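Local coordinates for ABC transporter, periplasmic substrate-binding protein (Vibrio cholerae O1 biovar eltor, PDB 1TWY) that probably binds phosphate in the periplasm and delivers it to an ABC-type importer in the inner membrane, at residues N185-N197 with G202-K214. Residues are numbered along the deposited sequence; the frame is centred on the assembly and turned at random.
Sequences NSNSMMKTLVNHN and GFISIGSVDKSVK
Both ends of the Asn187 side-chain amide are bound to one residue, Ser205, at the end of strand 202-205. OD1 takes the backbone N-H of Ser205, which comes from above the carbonyl plane rather than along a lone pair, while ND2 donates to Ser205 OG at 3.0 Å. The pair of bonds to Ser205, one accepted and one donated, settles which way round the amide lies. A water adds a second donor to Asn187 OD1, 2.7 Å away, and also donates to Phe203 O. With CG anti to the carbonyl carbon (chi1 -70°), the amide swings beside the backbone N and out to the strand end from the first turn of the helix, which Ser186 N-caps through its OG and Met189 N.

One turn on, the selenomethionine Met190 bends at chi2 and chi3 and lays SE 3.8 Å from Gly202 CA, with CE beside Phe203 O. Its CG presses on Ile204 CG2 at 3.4 Å, tighter than usual for two carbons.

This is the layered alpha/beta packing of a periplasmic-binding-protein lobe: helix 187-196 runs roughly antiparallel to strand 202-205 (142°) and lies over the sheet. Met190 also touches Val147 of strand 145-149, while Ile204 and Val213 both rest on Val108 of strand 96-109.

After the strand, a 3-10 segment (206-208) and a type I turn from Asp210 to Val213 bring the chain back alongside the helix. Lys191 passes its aliphatic part over Ile204 CD1 and Val213 CG1, then turns at chi3 to bring NZ to Ser208 O, 2.7 Å off and in the carbonyl plane, and to Asp210 OD2 in a salt bridge made from above the carboxylate plane. The other oxygen, Asp210 OD1, accepts the backbone N-H of Ser212, an Asx turn, and also Ser212 OG on its syn lone pair; together they steady the carboxylate that meets Lys191. Farther along, Asn195 ND2 donates almost straight (171°) onto a lone pair of Ser212 O, 2.9 Å away.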
loop_
_atom_site.group_PDB
_atom_site.type_symbol
_atom_site.label_atom_id
_atom_site.label_comp_id
_atom_site.label_asym_id
_atom_site.label_seq_id
_atom_site.Cartn_x
_atom_site.Cartn_y
_atom_site.Cartn_z
ATOM N N ASN A 185 4.625 -11.042 -10.726
ATOM C CA ASN A 185 3.358 -10.386 -11.005
ATOM C C ASN A 185 2.223 -10.649 -9.987
ATOM O O ASN A 185 1.072 -10.259 -10.275
ATOM C CB ASN A 185 2.899 -10.672 -12.418
ATOM C CG ASN A 185 2.369 -12.001 -12.590
ATOM O OD1 ASN A 185 2.600 -12.878 -11.765
ATOM N ND2 ASN A 185 1.560 -12.208 -13.731
ATOM N N SER A 186 2.576 -11.140 -8.812
ATOM C CA SER A 186 1.628 -11.290 -7.706
ATOM C C SER A 186 2.336 -11.589 -6.440
ATOM O O SER A 186 3.503 -12.090 -6.412
ATOM C CB SER A 186 0.695 -12.452 -8.118
ATOM O OG SER A 186 1.326 -13.745 -8.048
ATOM N N ASN A 187 1.640 -11.439 -5.290
ATOM C CA ASN A 187 2.125 -11.904 -4.026
ATOM C C ASN A 187 2.413 -13.363 -4.036
ATOM O O ASN A 187 3.376 -13.845 -3.450
ATOM C CB ASN A 187 1.135 -11.585 -2.900
ATOM C CG ASN A 187 1.053 -10.120 -2.579
ATOM O OD1 ASN A 187 2.096 -9.421 -2.412
ATOM N ND2 ASN A 187 -0.216 -9.669 -2.320
ATOM N N SER A 188 1.517 -14.154 -4.703
ATOM C CA SER A 188 1.683 -15.558 -4.708
ATOM C C SER A 188 3.005 -16.010 -5.372
ATOM O O SER A 188 3.707 -16.872 -4.882
ATOM C CB SER A 188 0.477 -16.134 -5.450
ATOM O OG SER A 188 -0.582 -16.283 -4.556
HETATM N N MSE A 189 3.256 -15.334 -6.468
HETATM C CA MSE A 189 4.409 -15.711 -7.329
HETATM C C MSE A 189 5.657 -15.192 -6.569
HETATM O O MSE A 189 6.681 -15.820 -6.586
HETATM C CB MSE A 189 4.335 -15.138 -8.734
HETATM C CG MSE A 189 5.495 -15.553 -9.590
HETATM SE SE MSE A 189 5.293 -14.844 -11.371
HETATM C CE MSE A 189 6.924 -15.377 -12.007
HETATM N N MSE A 190 5.572 -14.071 -5.883
HETATM C CA MSE A 190 6.672 -13.597 -5.072
HETATM C C MSE A 190 7.057 -14.602 -4.007
HETATM O O MSE A 190 8.227 -14.861 -3.784
HETATM C CB MSE A 190 6.320 -12.266 -4.432
HETATM C CG MSE A 190 7.308 -11.716 -3.487
HETATM SE SE MSE A 190 8.877 -11.012 -4.438
HETATM C CE MSE A 190 8.359 -9.549 -5.007
ATOM N N LYS A 191 6.071 -15.078 -3.220
ATOM C CA LYS A 191 6.358 -16.069 -2.247
ATOM C C LYS A 191 6.938 -17.359 -2.837
ATOM O O LYS A 191 7.872 -17.812 -2.261
ATOM C CB LYS A 191 5.145 -16.392 -1.434
ATOM C CG LYS A 191 4.648 -15.220 -0.589
ATOM C CD LYS A 191 3.362 -15.581 0.330
ATOM C CE LYS A 191 2.121 -15.673 -0.503
ATOM N NZ LYS A 191 0.950 -16.170 0.420
ATOM N N THR A 192 6.390 -17.854 -3.933
ATOM C CA THR A 192 6.937 -19.055 -4.557
ATOM C C THR A 192 8.380 -18.817 -4.972
ATOM O O THR A 192 9.227 -19.712 -4.752
ATOM C CB THR A 192 6.045 -19.461 -5.725
ATOM O OG1 THR A 192 4.733 -19.703 -5.164
ATOM C CG2 THR A 192 6.531 -20.725 -6.320
ATOM N N LEU A 193 8.668 -17.674 -5.559
ATOM C CA LEU A 193 10.059 -17.374 -5.939
ATOM C C LEU A 193 10.981 -17.337 -4.797
ATOM O O LEU A 193 12.065 -17.990 -4.778
ATOM C CB LEU A 193 10.127 -16.117 -6.820
ATOM C CG LEU A 193 11.400 -15.920 -7.600
ATOM C CD1 LEU A 193 11.600 -16.950 -8.716
ATOM C CD2 LEU A 193 11.447 -14.549 -8.157
ATOM N N VAL A 194 10.615 -16.631 -3.725
ATOM C CA VAL A 194 11.413 -16.548 -2.521
ATOM C C VAL A 194 11.619 -17.933 -1.920
ATOM O O VAL A 194 12.662 -18.303 -1.455
ATOM C CB VAL A 194 10.913 -15.459 -1.550
ATOM C CG1 VAL A 194 11.578 -15.480 -0.219
ATOM C CG2 VAL A 194 11.084 -14.093 -2.124
ATOM N N ASN A 195 10.499 -18.698 -1.776
ATOM C CA ASN A 195 10.506 -20.062 -1.233
ATOM C C ASN A 195 11.452 -21.040 -1.875
ATOM O O ASN A 195 12.015 -21.873 -1.274
ATOM C CB ASN A 195 9.060 -20.610 -1.264
ATOM C CG ASN A 195 9.010 -22.030 -0.853
ATOM O OD1 ASN A 195 9.157 -22.889 -1.659
ATOM N ND2 ASN A 195 8.812 -22.288 0.444
ATOM N N HIS A 196 11.712 -20.793 -3.134
ATOM C CA HIS A 196 12.555 -21.665 -3.956
ATOM C C HIS A 196 13.967 -21.169 -4.250
ATOM O O HIS A 196 14.714 -21.901 -4.901
ATOM C CB HIS A 196 11.856 -21.950 -5.267
ATOM C CG HIS A 196 10.847 -23.015 -5.193
ATOM N ND1 HIS A 196 9.708 -22.991 -5.934
ATOM C CD2 HIS A 196 10.798 -24.166 -4.487
ATOM C CE1 HIS A 196 8.999 -24.084 -5.705
ATOM N NE2 HIS A 196 9.647 -24.821 -4.862
ATOM N N ASN A 197 14.315 -19.997 -3.699
ATOM C CA ASN A 197 15.624 -19.389 -3.938
ATOM C C ASN A 197 16.166 -18.813 -2.695
ATOM O O ASN A 197 15.788 -17.728 -2.281
ATOM C CB ASN A 197 15.533 -18.384 -5.123
ATOM C CG ASN A 197 15.110 -18.999 -6.373
ATOM O OD1 ASN A 197 15.978 -19.557 -7.089
ATOM N ND2 ASN A 197 13.794 -18.960 -6.679
ATOM N N GLY A 202 12.367 -10.152 -1.282
ATOM C CA GLY A 202 11.261 -9.496 -1.909
ATOM C C GLY A 202 10.334 -8.858 -0.882
ATOM O O GLY A 202 10.666 -8.760 0.278
ATOM N N PHE A 203 9.224 -8.337 -1.382
ATOM C CA PHE A 203 8.180 -7.636 -0.545
ATOM C C PHE A 203 6.818 -8.163 -0.982
ATOM O O PHE A 203 6.570 -8.454 -2.170
ATOM C CB PHE A 203 8.273 -6.139 -0.590
ATOM C CG PHE A 203 8.197 -5.541 -1.925
ATOM C CD1 PHE A 203 9.337 -5.390 -2.705
ATOM C CD2 PHE A 203 6.976 -5.196 -2.480
ATOM C CE1 PHE A 203 9.282 -4.923 -3.989
ATOM C CE2 PHE A 203 6.935 -4.718 -3.813
ATOM C CZ PHE A 203 8.119 -4.555 -4.535
ATOM N N ILE A 204 5.910 -8.243 -0.043
ATOM C CA ILE A 204 4.520 -8.695 -0.260
ATOM C C ILE A 204 3.627 -7.939 0.710
ATOM O O ILE A 204 4.045 -7.396 1.735
ATOM C CB ILE A 204 4.340 -10.174 0.025
ATOM C CG1 ILE A 204 4.730 -10.611 1.480
ATOM C CG2 ILE A 204 5.086 -11.095 -1.001
ATOM C CD1 ILE A 204 4.444 -12.157 1.666
ATOM N N SER A 205 2.357 -7.849 0.364
ATOM C CA SER A 205 1.362 -7.351 1.313
ATOM C C SER A 205 1.407 -8.167 2.623
ATOM O O SER A 205 1.554 -9.383 2.626
ATOM C CB SER A 205 -0.049 -7.509 0.734
ATOM O OG SER A 205 -0.132 -7.207 -0.673
ATOM N N ILE A 206 1.316 -7.475 3.776
ATOM C CA ILE A 206 1.541 -8.114 5.029
ATOM C C ILE A 206 0.547 -9.245 5.307
ATOM O O ILE A 206 0.928 -10.295 5.853
ATOM C CB ILE A 206 1.545 -7.023 6.152
ATOM C CG1 ILE A 206 2.078 -7.614 7.413
ATOM C CG2 ILE A 206 0.080 -6.416 6.340
ATOM C CD1 ILE A 206 2.518 -6.551 8.353
ATOM N N GLY A 207 -0.656 -9.089 4.772
ATOM C CA GLY A 207 -1.705 -10.109 4.867
ATOM C C GLY A 207 -1.422 -11.381 4.118
ATOM O O GLY A 207 -1.926 -12.447 4.503
ATOM N N SER A 208 -0.557 -11.306 3.100
ATOM C CA SER A 208 -0.199 -12.482 2.297
ATOM C C SER A 208 0.868 -13.297 2.914
ATOM O O SER A 208 1.147 -14.371 2.421
ATOM C CB SER A 208 0.138 -12.062 0.877
ATOM O OG SER A 208 1.306 -11.374 0.874
ATOM N N VAL A 209 1.539 -12.858 3.998
ATOM C CA VAL A 209 2.524 -13.660 4.655
ATOM C C VAL A 209 2.056 -15.027 5.034
ATOM O O VAL A 209 0.971 -15.135 5.654
ATOM C CB VAL A 209 3.116 -13.006 5.912
ATOM C CG1 VAL A 209 4.121 -13.935 6.647
ATOM C CG2 VAL A 209 3.865 -11.706 5.492
ATOM N N ASP A 210 2.794 -16.043 4.681
ATOM C CA ASP A 210 2.496 -17.403 5.178
ATOM C C ASP A 210 3.755 -18.135 5.478
ATOM O O ASP A 210 4.854 -17.531 5.426
ATOM C CB ASP A 210 1.534 -18.120 4.194
ATOM C CG ASP A 210 2.165 -18.453 2.871
ATOM O OD1 ASP A 210 3.410 -18.534 2.770
ATOM O OD2 ASP A 210 1.446 -18.680 1.856
ATOM N N LYS A 211 3.672 -19.396 5.856
ATOM C CA LYS A 211 4.865 -20.095 6.311
ATOM C C LYS A 211 5.840 -20.498 5.230
ATOM O O LYS A 211 6.863 -21.066 5.597
ATOM C CB LYS A 211 4.502 -21.335 7.137
ATOM C CG LYS A 211 3.798 -20.881 8.475
ATOM C CD LYS A 211 3.641 -22.116 9.498
ATOM C CE LYS A 211 2.374 -22.054 10.407
ATOM N NZ LYS A 211 2.079 -23.376 11.133
ATOM N N SER A 212 5.492 -20.163 3.979
ATOM C CA SER A 212 6.417 -20.585 2.879
ATOM C C SER A 212 7.653 -19.650 2.789
ATOM O O SER A 212 8.558 -19.952 2.073
ATOM C CB SER A 212 5.748 -20.557 1.518
ATOM O OG SER A 212 5.262 -19.288 1.127
ATOM N N VAL A 213 7.573 -18.525 3.439
ATOM C CA VAL A 213 8.606 -17.468 3.426
ATOM C C VAL A 213 8.851 -16.973 4.861
ATOM O O VAL A 213 8.030 -17.251 5.749
ATOM C CB VAL A 213 8.239 -16.223 2.582
ATOM C CG1 VAL A 213 8.019 -16.574 1.173
ATOM C CG2 VAL A 213 7.037 -15.566 3.082
ATOM N N LYS A 214 9.980 -16.303 5.068
ATOM C CA LYS A 214 10.296 -15.721 6.377
ATOM C C LYS A 214 10.146 -14.172 6.247
ATOM O O LYS A 214 10.934 -13.561 5.501
ATOM C CB LYS A 214 11.764 -16.104 6.794
ATOM C CG LYS A 214 12.066 -15.699 8.229
ATOM C CD LYS A 214 13.172 -16.466 8.844
ATOM C CE LYS A 214 14.417 -16.013 8.232
ATOM N NZ LYS A 214 15.641 -16.056 9.280
HETATM O O HOH W 1 4.276 -8.690 -3.872
#